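Local structure of Pbp related beta-lactamase (Pyrococcus abyssi, 2QMI) at residues His107-Pro112 and Phe159-Gly164; Leu92-Glu97 and Lys148-Lys153; Asn42-Leu47 and Met212-Asp217; Thr53-Gly58 and Leu326-Gly331. The protein is a self-compartmentalizing octameric peptidase related to penicillin-binding proteins and serine beta-lactamases, and probably cleaves its substrates through an active-site serine. All coordinates share one frame; numbering follows the deposited sequence.

Contact 1 (His107-Pro112 and Phe159-Gly164); sequences HSSGIP and FYLNTG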
loop_
_atom_site.group_PDB
_atom_site.type_symbol
_atom_site.label_atom_id
_atom_site.label_comp_id
_atom_site.label_asym_id
_atom_site.label_seq_id
_atom_site.Cartn_x
_atom_site.Cartn_y
_atom_site.Cartn_z
ATOM N N HIS A 107 28.515 -30.655 28.206
ATOM C CA HIS A 107 28.440 -29.998 26.906
ATOM C C HIS A 107 29.845 -29.825 26.358
ATOM O O HIS A 107 30.179 -28.762 25.835
ATOM C CB HIS A 107 27.790 -28.619 27.021
ATOM C CG HIS A 107 26.385 -28.648 27.529
ATOM N ND1 HIS A 107 25.335 -29.151 26.793
ATOM C CD2 HIS A 107 25.855 -28.225 28.701
ATOM C CE1 HIS A 107 24.218 -29.036 27.489
ATOM N NE2 HIS A 107 24.507 -28.478 28.651
ATOM N N SER A 108 30.667 -30.863 26.492
ATOM C CA SER A 108 32.045 -30.824 26.005
ATOM C C SER A 108 32.373 -31.898 24.958
ATOM O O SER A 108 33.549 -32.157 24.685
ATOM C CB SER A 108 33.030 -30.939 27.184
ATOM O OG SER A 108 32.984 -32.211 27.797
ATOM N N SER A 109 31.348 -32.514 24.368
ATOM C CA SER A 109 31.568 -33.549 23.361
ATOM C C SER A 109 32.452 -33.063 22.210
ATOM O O SER A 109 33.109 -33.862 21.534
ATOM C CB SER A 109 30.235 -34.045 22.795
ATOM O OG SER A 109 29.568 -33.029 22.072
ATOM N N GLY A 110 32.462 -31.750 21.994
ATOM C CA GLY A 110 33.259 -31.180 20.922
ATOM C C GLY A 110 32.394 -30.888 19.713
ATOM O O GLY A 110 32.852 -30.331 18.718
ATOM N N ILE A 111 31.128 -31.271 19.810
ATOM C CA ILE A 111 30.168 -31.065 18.739
ATOM C C ILE A 111 29.343 -29.814 19.010
ATOM O O ILE A 111 28.614 -29.737 19.999
ATOM C CB ILE A 111 29.217 -32.270 18.625
ATOM C CG1 ILE A 111 30.032 -33.549 18.444
ATOM C CG2 ILE A 111 28.272 -32.085 17.447
ATOM C CD1 ILE A 111 29.211 -34.821 18.517
ATOM N N PRO A 112 29.455 -28.805 18.138
ATOM C CA PRO A 112 28.668 -27.593 18.375
ATOM C C PRO A 112 27.178 -27.888 18.221
ATOM O O PRO A 112 26.783 -28.908 17.642
ATOM C CB PRO A 112 29.206 -26.621 17.335
ATOM C CG PRO A 112 29.611 -27.523 16.212
ATOM C CD PRO A 112 30.263 -28.690 16.911
ATOM N N PHE A 159 30.126 -26.235 24.227
ATOM C CA PHE A 159 29.118 -25.847 23.247
ATOM C C PHE A 159 27.809 -26.373 23.827
ATOM O O PHE A 159 27.645 -27.578 23.977
ATOM C CB PHE A 159 29.371 -26.508 21.878
ATOM C CG PHE A 159 30.565 -25.965 21.133
ATOM C CD1 PHE A 159 30.562 -24.668 20.625
ATOM C CD2 PHE A 159 31.697 -26.759 20.928
ATOM C CE1 PHE A 159 31.662 -24.170 19.928
ATOM C CE2 PHE A 159 32.809 -26.263 20.227
ATOM C CZ PHE A 159 32.786 -24.968 19.730
ATOM N N TYR A 160 26.891 -25.476 24.173
ATOM C CA TYR A 160 25.610 -25.888 24.728
ATOM C C TYR A 160 24.890 -26.730 23.679
ATOM O O TYR A 160 24.520 -26.237 22.611
ATOM C CB TYR A 160 24.771 -24.667 25.091
ATOM C CG TYR A 160 23.582 -24.964 25.981
ATOM C CD1 TYR A 160 23.752 -25.275 27.325
ATOM C CD2 TYR A 160 22.287 -24.910 25.478
ATOM C CE1 TYR A 160 22.659 -25.518 28.147
ATOM C CE2 TYR A 160 21.191 -25.155 26.285
ATOM C CZ TYR A 160 21.381 -25.454 27.619
ATOM O OH TYR A 160 20.286 -25.679 28.424
ATOM N N LEU A 161 24.707 -28.008 23.987
ATOM C CA LEU A 161 24.071 -28.938 23.064
ATOM C C LEU A 161 22.842 -29.619 23.665
ATOM O O LEU A 161 22.975 -30.501 24.515
ATOM C CB LEU A 161 25.086 -30.001 22.653
ATOM C CG LEU A 161 24.665 -31.073 21.648
ATOM C CD1 LEU A 161 24.387 -30.426 20.299
ATOM C CD2 LEU A 161 25.769 -32.114 21.530
ATOM N N ASN A 162 21.653 -29.219 23.216
ATOM C CA ASN A 162 20.421 -29.826 23.720
ATOM C C ASN A 162 20.348 -31.308 23.358
ATOM O O ASN A 162 19.841 -32.118 24.129
ATOM C CB ASN A 162 19.191 -29.113 23.160
ATOM C CG ASN A 162 18.900 -27.799 23.869
ATOM O OD1 ASN A 162 18.811 -27.745 25.100
ATOM N ND2 ASN A 162 18.735 -26.734 23.090
ATOM N N THR A 163 20.847 -31.656 22.180
ATOM C CA THR A 163 20.848 -33.047 21.736
ATOM C C THR A 163 21.683 -33.878 22.719
ATOM O O THR A 163 21.518 -35.093 22.822
ATOM C CB THR A 163 21.437 -33.168 20.307
ATOM O OG1 THR A 163 20.606 -32.449 19.384
ATOM C CG2 THR A 163 21.524 -34.627 19.878
ATOM N N GLY A 164 22.578 -33.210 23.441
ATOM C CA GLY A 164 23.395 -33.899 24.419
ATOM C C GLY A 164 22.544 -34.508 25.525
ATOM O O GLY A 164 22.797 -35.636 25.948
HETATM O O HOH W 1 28.867 -29.786 22.679
#
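Phe-159 N donates to His-107 O at 3.0 Å, a nearly straight hydrogen bond that pins the end of one loop to the other. Water 1 adds a bridge, giving its hydrogens to Ile-111 O (2.7 Å) and Phe-159 O (2.8 Å). The 107-112 loop is itself braced by an ST turn, Ile-111 N donating to Ser-109 OG.

Among the rings, His-107 and Tyr-160 run alongside each other in one direction, with Tyr-160 CD1 over a face of the imidazole. It is an oblique pairing, the planes 37° apart and the centroids 4.6 Å. Tyr-160 chi1 (-166°) sets CG opposite the backbone N and brings the phenol back alongside His-107; the phenol OH is hydrogen-bonded to Ser-59 OG and Lys-62 NZ. Asn-162 OD1 also receives Lys-62 NZ, consistent with the Tyr-x-Asn element of penicillin-recognising serine enzymes.

The apolar part is Pro-112 CB seated over the Phe-159 ring, a CH-pi contact 4.1 Å from its centroid, while Leu-161 sends CD1 to 3.9 Å from Pro-112 O and turns CD2 to Ser-109 OG.

Helix 101-105 ends in a Schellman motif at His-107, whose ring meets Tyr-284 of strand 283-284 edge-to-face; helix 162-176 starts at the other segment, and helix 116-124 packs against Asn-162 and Thr-163.

Contact 2 (Leu92-Glu97 and Lys148-Lys153); sequences LRPFGE and KWAVAK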
loop_
_atom_site.group_PDB
_atom_site.type_symbol
_atom_site.label_atom_id
_atom_site.label_comp_id
_atom_site.label_asym_id
_atom_site.label_seq_id
_atom_site.Cartn_x
_atom_site.Cartn_y
_atom_site.Cartn_z
ATOM N N LEU A 92 29.669 -41.687 17.726
ATOM C CA LEU A 92 30.166 -40.544 18.501
ATOM C C LEU A 92 31.617 -40.763 18.948
ATOM O O LEU A 92 31.888 -40.977 20.131
ATOM C CB LEU A 92 29.300 -40.313 19.741
ATOM C CG LEU A 92 27.895 -39.719 19.595
ATOM C CD1 LEU A 92 27.251 -39.616 20.963
ATOM C CD2 LEU A 92 27.967 -38.339 18.961
ATOM N N ARG A 93 32.541 -40.710 17.997
ATOM C CA ARG A 93 33.959 -40.908 18.277
ATOM C C ARG A 93 34.722 -39.976 17.341
ATOM O O ARG A 93 35.598 -40.408 16.591
ATOM C CB ARG A 93 34.344 -42.374 18.009
ATOM C CG ARG A 93 35.701 -42.800 18.579
ATOM C CD ARG A 93 36.106 -44.218 18.142
ATOM N NE ARG A 93 35.203 -45.259 18.634
ATOM C CZ ARG A 93 35.147 -45.675 19.896
ATOM N NH1 ARG A 93 35.945 -45.149 20.814
ATOM N NH2 ARG A 93 34.283 -46.614 20.247
ATOM N N PRO A 94 34.405 -38.673 17.379
ATOM C CA PRO A 94 35.082 -37.707 16.506
ATOM C C PRO A 94 36.594 -37.659 16.713
ATOM O O PRO A 94 37.076 -37.716 17.840
ATOM C CB PRO A 94 34.401 -36.392 16.869
ATOM C CG PRO A 94 34.131 -36.573 18.340
ATOM C CD PRO A 94 33.569 -37.980 18.374
ATOM N N PHE A 95 37.337 -37.554 15.619
ATOM C CA PHE A 95 38.794 -37.499 15.698
ATOM C C PHE A 95 39.343 -38.704 16.456
ATOM O O PHE A 95 40.332 -38.599 17.179
ATOM C CB PHE A 95 39.233 -36.197 16.382
ATOM C CG PHE A 95 38.716 -34.960 15.705
ATOM C CD1 PHE A 95 39.134 -34.631 14.414
ATOM C CD2 PHE A 95 37.781 -34.144 16.339
ATOM C CE1 PHE A 95 38.624 -33.505 13.758
ATOM C CE2 PHE A 95 37.259 -33.010 15.695
ATOM C CZ PHE A 95 37.681 -32.691 14.399
ATOM N N GLY A 96 38.679 -39.844 16.295
ATOM C CA GLY A 96 39.118 -41.063 16.946
ATOM C C GLY A 96 38.957 -41.183 18.454
ATOM O O GLY A 96 39.241 -42.244 19.008
ATOM N N GLU A 97 38.518 -40.120 19.120
ATOM C CA GLU A 97 38.332 -40.148 20.572
ATOM C C GLU A 97 36.848 -40.227 20.950
ATOM O O GLU A 97 36.024 -39.464 20.446
ATOM C CB GLU A 97 38.957 -38.899 21.211
ATOM C CG GLU A 97 40.485 -38.877 21.245
ATOM C CD GLU A 97 41.063 -40.047 22.034
ATOM O OE1 GLU A 97 40.444 -40.433 23.051
ATOM O OE2 GLU A 97 42.137 -40.571 21.642
ATOM N N LYS A 148 30.079 -35.907 12.484
ATOM C CA LYS A 148 30.721 -35.149 11.408
ATOM C C LYS A 148 30.658 -33.643 11.646
ATOM O O LYS A 148 31.279 -32.861 10.920
ATOM C CB LYS A 148 30.047 -35.431 10.062
ATOM C CG LYS A 148 30.070 -36.864 9.596
ATOM C CD LYS A 148 29.605 -36.940 8.141
ATOM C CE LYS A 148 29.502 -38.372 7.645
ATOM N NZ LYS A 148 28.321 -39.076 8.223
ATOM N N TRP A 149 29.897 -33.245 12.657
ATOM C CA TRP A 149 29.711 -31.840 12.988
ATOM C C TRP A 149 30.763 -31.320 13.977
ATOM O O TRP A 149 31.010 -30.114 14.050
ATOM C CB TRP A 149 28.306 -31.665 13.566
ATOM C CG TRP A 149 27.804 -30.259 13.623
ATOM C CD1 TRP A 149 27.427 -29.574 14.740
ATOM C CD2 TRP A 149 27.533 -29.394 12.511
ATOM N NE1 TRP A 149 26.930 -28.342 14.396
ATOM C CE2 TRP A 149 26.984 -28.205 13.033
ATOM C CE3 TRP A 149 27.696 -29.512 11.122
ATOM C CZ2 TRP A 149 26.599 -27.134 12.216
ATOM C CZ3 TRP A 149 27.311 -28.448 10.310
ATOM C CH2 TRP A 149 26.769 -27.275 10.861
ATOM N N ALA A 150 31.379 -32.237 14.723
ATOM C CA ALA A 150 32.392 -31.899 15.724
ATOM C C ALA A 150 33.476 -30.963 15.186
ATOM O O ALA A 150 33.805 -30.995 14.000
ATOM C CB ALA A 150 33.028 -33.171 16.261
ATOM N N VAL A 151 34.023 -30.131 16.068
ATOM C CA VAL A 151 35.068 -29.184 15.693
ATOM C C VAL A 151 36.284 -29.308 16.609
ATOM O O VAL A 151 37.372 -28.849 16.267
ATOM C CB VAL A 151 34.548 -27.744 15.743
ATOM C CG1 VAL A 151 33.427 -27.572 14.737
ATOM C CG2 VAL A 151 34.057 -27.417 17.151
ATOM N N ALA A 152 36.097 -29.930 17.771
ATOM C CA ALA A 152 37.195 -30.131 18.715
ATOM C C ALA A 152 37.073 -31.528 19.326
ATOM O O ALA A 152 36.034 -32.175 19.196
ATOM C CB ALA A 152 37.152 -29.063 19.818
ATOM N N LYS A 153 38.137 -31.992 19.982
ATOM C CA LYS A 153 38.121 -33.305 20.626
ATOM C C LYS A 153 37.264 -33.220 21.876
ATOM O O LYS A 153 37.137 -32.157 22.472
ATOM C CB LYS A 153 39.534 -33.740 21.036
ATOM C CG LYS A 153 40.453 -34.086 19.880
ATOM C CD LYS A 153 41.851 -34.443 20.362
ATOM C CE LYS A 153 42.800 -34.621 19.180
ATOM N NZ LYS A 153 44.224 -34.807 19.613
#
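Pro-94 makes the tightest approach, its CB lying 3.6 Å from Ala-150 CB, with CG a little farther from the same methyl. Each CB points toward the facing loop, neither loop containing helix or strand, so the ring flank and the methyl meet as a small apolar patch. Just before it, the backbone N of Arg-93 is tied to Glu-147 OE1, anchoring the approach to this proline. Pro-94 O also accepts Glu-97 N at 3.1 Å, closing a beta turn whose two central residues, Phe-95 and Gly-96, have positive phi, as in a type I' turn.

The turn brings Phe-95 up to the facing loop. Its CG is anti to the carbonyl carbon (chi1 -57°), which lays the ring mainly against the backbone of 150-153. Ala-152 O comes to the ring edge, near its plane, 3.8 Å from Phe-95 CE2, and Val-151 C is 3.9 Å from Phe-95 CE2. Phe-95 CE2 also reaches Ala-150 CB at 4.3 Å. That facing loop belongs to the subunit interface: Trp-149, next to Ala-150, accepts a hydrogen bond at its carbonyl O from Arg-443 NH1 of a second subunit and makes a cation-pi contact with the same arginine, which lies in the octamerisation domain.

On the Lys-153 side, the CB of Phe-95 is 4.3 Å from Lys-153 CG. Beyond the turn, Glu-97 points the same way, but its OE2 stays 6.5 Å from Lys-153 NZ, an opposite-charge pair without a salt bridge.

Contact 3 (Asn42-Leu47 and Met212-Asp217); sequences NVEARL and MGYILD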
loop_
_atom_site.group_PDB
_atom_site.type_symbol
_atom_site.label_atom_id
_atom_site.label_comp_id
_atom_site.label_asym_id
_atom_site.label_seq_id
_atom_site.Cartn_x
_atom_site.Cartn_y
_atom_site.Cartn_z
ATOM N N ASN A 42 -3.470 -16.620 32.533
ATOM C CA ASN A 42 -4.224 -16.671 31.291
ATOM C C ASN A 42 -4.950 -15.338 31.137
ATOM O O ASN A 42 -5.838 -15.024 31.923
ATOM C CB ASN A 42 -5.249 -17.801 31.293
ATOM C CG ASN A 42 -6.032 -17.869 29.986
ATOM O OD1 ASN A 42 -6.733 -16.917 29.611
ATOM N ND2 ASN A 42 -5.905 -18.993 29.276
ATOM N N VAL A 43 -4.574 -14.567 30.119
ATOM C CA VAL A 43 -5.173 -13.254 29.884
ATOM C C VAL A 43 -6.618 -13.281 29.388
ATOM O O VAL A 43 -7.480 -12.626 29.972
ATOM C CB VAL A 43 -4.318 -12.425 28.897
ATOM C CG1 VAL A 43 -4.981 -11.089 28.619
ATOM C CG2 VAL A 43 -2.930 -12.206 29.473
ATOM N N GLU A 44 -6.878 -14.030 28.314
ATOM C CA GLU A 44 -8.223 -14.131 27.747
ATOM C C GLU A 44 -9.257 -14.479 28.810
ATOM O O GLU A 44 -10.346 -13.908 28.843
ATOM C CB GLU A 44 -8.281 -15.213 26.658
ATOM C CG GLU A 44 -7.520 -14.914 25.373
ATOM C CD GLU A 44 -6.015 -14.962 25.540
ATOM O OE1 GLU A 44 -5.519 -15.826 26.302
ATOM O OE2 GLU A 44 -5.325 -14.146 24.892
ATOM N N ALA A 45 -8.901 -15.438 29.666
ATOM C CA ALA A 45 -9.778 -15.910 30.738
ATOM C C ALA A 45 -9.605 -15.128 32.036
ATOM O O ALA A 45 -10.285 -15.404 33.028
ATOM C CB ALA A 45 -9.521 -17.390 30.994
ATOM N N ARG A 46 -8.690 -14.163 32.028
ATOM C CA ARG A 46 -8.426 -13.334 33.203
ATOM C C ARG A 46 -8.170 -14.129 34.487
ATOM O O ARG A 46 -8.700 -13.793 35.541
ATOM C CB ARG A 46 -9.583 -12.351 33.446
ATOM C CG ARG A 46 -9.706 -11.206 32.446
ATOM C CD ARG A 46 -10.726 -11.513 31.360
ATOM N NE ARG A 46 -10.993 -10.331 30.542
ATOM C CZ ARG A 46 -10.140 -9.822 29.658
ATOM N NH1 ARG A 46 -8.958 -10.398 29.469
ATOM N NH2 ARG A 46 -10.460 -8.727 28.984
ATOM N N LEU A 47 -7.365 -15.182 34.396
ATOM C CA LEU A 47 -7.032 -15.998 35.568
ATOM C C LEU A 47 -5.656 -15.548 36.072
ATOM O O LEU A 47 -4.707 -15.416 35.297
ATOM C CB LEU A 47 -7.008 -17.487 35.201
ATOM C CG LEU A 47 -8.322 -18.111 34.708
ATOM C CD1 LEU A 47 -8.049 -19.466 34.102
ATOM C CD2 LEU A 47 -9.310 -18.227 35.853
ATOM N N MET A 212 -1.217 -20.306 30.501
ATOM C CA MET A 212 -1.147 -20.371 29.049
ATOM C C MET A 212 0.167 -19.685 28.670
ATOM O O MET A 212 0.586 -18.741 29.334
ATOM C CB MET A 212 -2.336 -19.616 28.439
ATOM C CG MET A 212 -2.243 -19.368 26.932
ATOM S SD MET A 212 -1.979 -20.877 25.981
ATOM C CE MET A 212 -3.610 -21.645 26.097
ATOM N N GLY A 213 0.827 -20.175 27.626
ATOM C CA GLY A 213 2.069 -19.560 27.203
ATOM C C GLY A 213 1.775 -18.314 26.385
ATOM O O GLY A 213 0.653 -18.140 25.899
ATOM N N TYR A 214 2.772 -17.440 26.240
ATOM C CA TYR A 214 2.611 -16.213 25.461
ATOM C C TYR A 214 3.886 -15.806 24.726
ATOM O O TYR A 214 4.999 -15.897 25.249
ATOM C CB TYR A 214 2.140 -15.057 26.356
ATOM C CG TYR A 214 0.706 -15.198 26.809
ATOM C CD1 TYR A 214 -0.352 -14.869 25.958
ATOM C CD2 TYR A 214 0.403 -15.707 28.069
ATOM C CE1 TYR A 214 -1.671 -15.045 26.358
ATOM C CE2 TYR A 214 -0.910 -15.893 28.474
ATOM C CZ TYR A 214 -1.942 -15.564 27.623
ATOM O OH TYR A 214 -3.242 -15.779 28.024
ATOM N N ILE A 215 3.686 -15.374 23.487
ATOM C CA ILE A 215 4.748 -14.918 22.611
ATOM C C ILE A 215 4.317 -13.517 22.207
ATOM O O ILE A 215 3.153 -13.297 21.894
ATOM C CB ILE A 215 4.849 -15.807 21.350
ATOM C CG1 ILE A 215 5.310 -17.208 21.740
ATOM C CG2 ILE A 215 5.803 -15.196 20.348
ATOM C CD1 ILE A 215 6.688 -17.247 22.351
ATOM N N LEU A 216 5.245 -12.571 22.232
ATOM C CA LEU A 216 4.939 -11.188 21.869
ATOM C C LEU A 216 5.241 -11.012 20.379
ATOM O O LEU A 216 6.376 -11.239 19.952
ATOM C CB LEU A 216 5.811 -10.255 22.708
ATOM C CG LEU A 216 5.388 -8.811 22.993
ATOM C CD1 LEU A 216 4.049 -8.791 23.709
ATOM C CD2 LEU A 216 6.456 -8.142 23.857
ATOM N N ASP A 217 4.239 -10.631 19.581
ATOM C CA ASP A 217 4.490 -10.457 18.146
ATOM C C ASP A 217 5.210 -9.151 17.828
ATOM O O ASP A 217 5.473 -8.344 18.723
ATOM C CB ASP A 217 3.204 -10.589 17.298
ATOM C CG ASP A 217 2.199 -9.468 17.531
ATOM O OD1 ASP A 217 2.604 -8.294 17.669
ATOM O OD2 ASP A 217 0.982 -9.766 17.543
#
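Asn-42 and Met-212 bring their CA atoms to 5.3 Å where the hairpin loop 42-47, a type I turn from Val-43 to Arg-46 with a G1 beta bulge opposite Asn-42, faces the chain at Met-212, next to strand 213-216. Tyr-214 is the main side chain reaching across. Its OH is gripped twice: it accepts Val-43 N at 2.8 Å (N-H...O 154°) and donates to Glu-44 OE1 at 2.9 Å. The glutamate comes from the opposite direction, folded back by a bend at chi2 (71°), and OE1 meets the phenol at the ring edge, on its syn side but with the donor tilted out of the carboxylate plane. Carboxylate and ring are nearly coplanar, 28° apart, and the two bonds fix where the phenol oxygen sits.

Around this bond the loop carries its own braces. Asn-42 OD1 accepts Ala-45 N at 2.6 Å, an Asx motif that leaves the amide plane almost at right angles to the phenol ring, while ND2 lies 3.7 Å from Met-212 CB. The two side chains run side by side before the methionine chain bends away. Val-43 packs CG2 against Tyr-214 CZ at 4.0 Å. Its carbonyl oxygen is held by two donors of one residue, Arg-46 N closing the turn and Arg-46 NH1 arriving above the opposite face of the carbonyl plane. The same guanidinium gives NH2 to Pro-226 O and Met-124 O of a third subunit, so the end of the turn lies at a subunit interface, where Val-43 also packs on Trp-130 of that subunit.

Contact 4 (Thr53-Gly58 and Leu326-Gly331); sequences TIYGIG and LENSSG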
loop_
_atom_site.group_PDB
_atom_site.type_symbol
_atom_site.label_atom_id
_atom_site.label_comp_id
_atom_site.label_asym_id
_atom_site.label_seq_id
_atom_site.Cartn_x
_atom_site.Cartn_y
_atom_site.Cartn_z
ATOM N N THR A 53 0.296 -22.099 40.315
ATOM C CA THR A 53 0.249 -22.170 38.848
ATOM C C THR A 53 1.428 -22.911 38.209
ATOM O O THR A 53 2.585 -22.753 38.600
ATOM C CB THR A 53 0.097 -20.751 38.208
ATOM O OG1 THR A 53 0.156 -20.852 36.775
ATOM C CG2 THR A 53 1.182 -19.838 38.674
ATOM N N ILE A 54 1.107 -23.732 37.220
ATOM C CA ILE A 54 2.094 -24.533 36.521
ATOM C C ILE A 54 2.566 -23.919 35.199
ATOM O O ILE A 54 1.760 -23.478 34.382
ATOM C CB ILE A 54 1.526 -25.954 36.287
ATOM C CG1 ILE A 54 1.614 -26.741 37.600
ATOM C CG2 ILE A 54 2.261 -26.656 35.162
ATOM C CD1 ILE A 54 0.943 -28.087 37.567
ATOM N N TYR A 55 3.888 -23.898 35.016
ATOM C CA TYR A 55 4.522 -23.365 33.810
ATOM C C TYR A 55 5.507 -24.400 33.292
ATOM O O TYR A 55 5.836 -25.361 33.987
ATOM C CB TYR A 55 5.349 -22.110 34.107
ATOM C CG TYR A 55 4.664 -20.976 34.825
ATOM C CD1 TYR A 55 4.412 -19.768 34.172
ATOM C CD2 TYR A 55 4.359 -21.070 36.181
ATOM C CE1 TYR A 55 3.879 -18.676 34.859
ATOM C CE2 TYR A 55 3.829 -19.991 36.878
ATOM C CZ TYR A 55 3.589 -18.795 36.217
ATOM O OH TYR A 55 3.058 -17.731 36.911
ATOM N N GLY A 56 5.994 -24.189 32.073
ATOM C CA GLY A 56 6.996 -25.087 31.531
ATOM C C GLY A 56 8.296 -24.576 32.134
ATOM O O GLY A 56 8.427 -23.371 32.358
ATOM N N ILE A 57 9.260 -25.450 32.404
ATOM C CA ILE A 57 10.499 -24.975 33.009
ATOM C C ILE A 57 11.709 -25.043 32.091
ATOM O O ILE A 57 12.781 -24.553 32.438
ATOM C CB ILE A 57 10.815 -25.739 34.325
ATOM C CG1 ILE A 57 11.227 -27.181 34.026
ATOM C CG2 ILE A 57 9.591 -25.728 35.227
ATOM C CD1 ILE A 57 11.737 -27.926 35.249
ATOM N N GLY A 58 11.531 -25.645 30.918
ATOM C CA GLY A 58 12.627 -25.752 29.972
ATOM C C GLY A 58 13.869 -26.462 30.482
ATOM O O GLY A 58 13.786 -27.455 31.195
ATOM N N LEU A 326 9.192 -18.571 37.783
ATOM C CA LEU A 326 8.608 -19.081 36.548
ATOM C C LEU A 326 7.883 -17.939 35.840
ATOM O O LEU A 326 7.305 -17.071 36.489
ATOM C CB LEU A 326 7.649 -20.241 36.844
ATOM C CG LEU A 326 8.347 -21.509 37.345
ATOM C CD1 LEU A 326 7.339 -22.628 37.542
ATOM C CD2 LEU A 326 9.414 -21.922 36.339
ATOM N N GLU A 327 7.912 -17.946 34.513
ATOM C CA GLU A 327 7.291 -16.883 33.741
ATOM C C GLU A 327 6.498 -17.334 32.513
ATOM O O GLU A 327 6.902 -18.239 31.784
ATOM C CB GLU A 327 8.364 -15.875 33.315
ATOM C CG GLU A 327 7.817 -14.588 32.720
ATOM C CD GLU A 327 8.922 -13.627 32.325
ATOM O OE1 GLU A 327 9.844 -13.419 33.151
ATOM O OE2 GLU A 327 8.861 -13.080 31.196
ATOM N N ASN A 328 5.382 -16.642 32.304
ATOM C CA ASN A 328 4.416 -16.852 31.227
ATOM C C ASN A 328 4.845 -16.371 29.839
ATOM O O ASN A 328 4.006 -16.219 28.957
ATOM C CB ASN A 328 3.116 -16.135 31.599
ATOM C CG ASN A 328 1.925 -17.026 31.489
ATOM O OD1 ASN A 328 2.077 -18.231 31.314
ATOM N ND2 ASN A 328 0.728 -16.460 31.602
ATOM N N SER A 329 6.137 -16.116 29.660
ATOM C CA SER A 329 6.672 -15.637 28.384
ATOM C C SER A 329 8.170 -15.407 28.553
ATOM O O SER A 329 8.772 -15.925 29.496
ATOM C CB SER A 329 5.985 -14.326 27.967
ATOM O OG SER A 329 6.158 -13.318 28.955
ATOM N N SER A 330 8.776 -14.651 27.642
ATOM C CA SER A 330 10.204 -14.361 27.753
ATOM C C SER A 330 10.414 -12.850 27.731
ATOM O O SER A 330 11.430 -12.360 27.235
ATOM C CB SER A 330 10.984 -15.009 26.606
ATOM O OG SER A 330 10.715 -14.351 25.382
ATOM N N GLY A 331 9.441 -12.123 28.277
ATOM C CA GLY A 331 9.513 -10.672 28.316
ATOM C C GLY A 331 10.639 -10.123 29.178
ATOM O O GLY A 331 11.252 -9.110 28.836
#
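Tyr-55 and Leu-326 pack where the short strand 55-56, paired with 238-239, lies against the end of strand 321-327 of the antiparallel sheet of the beta-lactamase fold. The two side chains run obliquely to each other. Leu-326 CB sits over one face of the phenol ring, 3.8 Å from the centroid and nearer the ring's border than its middle, a CH-pi contact in which CB comes within 3.5 Å of Tyr-55 CD2. Leu-326 CD1 lies close to Tyr-55 CD2 as well, at 3.6 Å. Tyr-55 takes this pose with CG anti to its carbonyl carbon (chi1 -54°), turning the ring toward the 326-331 backbone.

The CD1-CE1 side of the ring lies against that chain as it leaves the strand: Glu-327 C is 3.6 Å from Tyr-55 CD1, and Asn-328 N is the same distance from Tyr-55 CE1. The phenol OH is anchored beyond the pair by Ser-49 OG and Ser-23 OG. At the far end Asn-328 is anchored through ND2 to Arg-41 O.

Two residues beyond Ile-57 is Ser-59, the probable nucleophile of an SxxK element. Val-241 and Leu-244 of helix 241-252 add further apolar cover to Leu-326, which spreads its other branch toward Ile-57, whose CG2 is 4.0 Å from Leu-326 CD2.

In the fold
Contacts 1 and 2 form one cluster, their centres 11 Å apart: Gly-110 O and Val-151 N are probably hydrogen-bonded, and Phe-159 packs on Val-151. Both also touch a second subunit. Contacts 3 and 4 make another cluster, again with centres 11 Å apart, meeting where Tyr-214 runs beside Asn-328 and Ser-329; contact 3 reaches a third subunit, while contact 4 is buried within its own chain. The probable active site lies between contacts 1 and 4, whose nearest atoms are about 7 Å apart: Tyr-160 comes from contact 1, and the 53-58 segment leads into Ser-59. Contacts 2 and 3 lie on opposite sides of the chain's centre, with their own centres 44 Å apart.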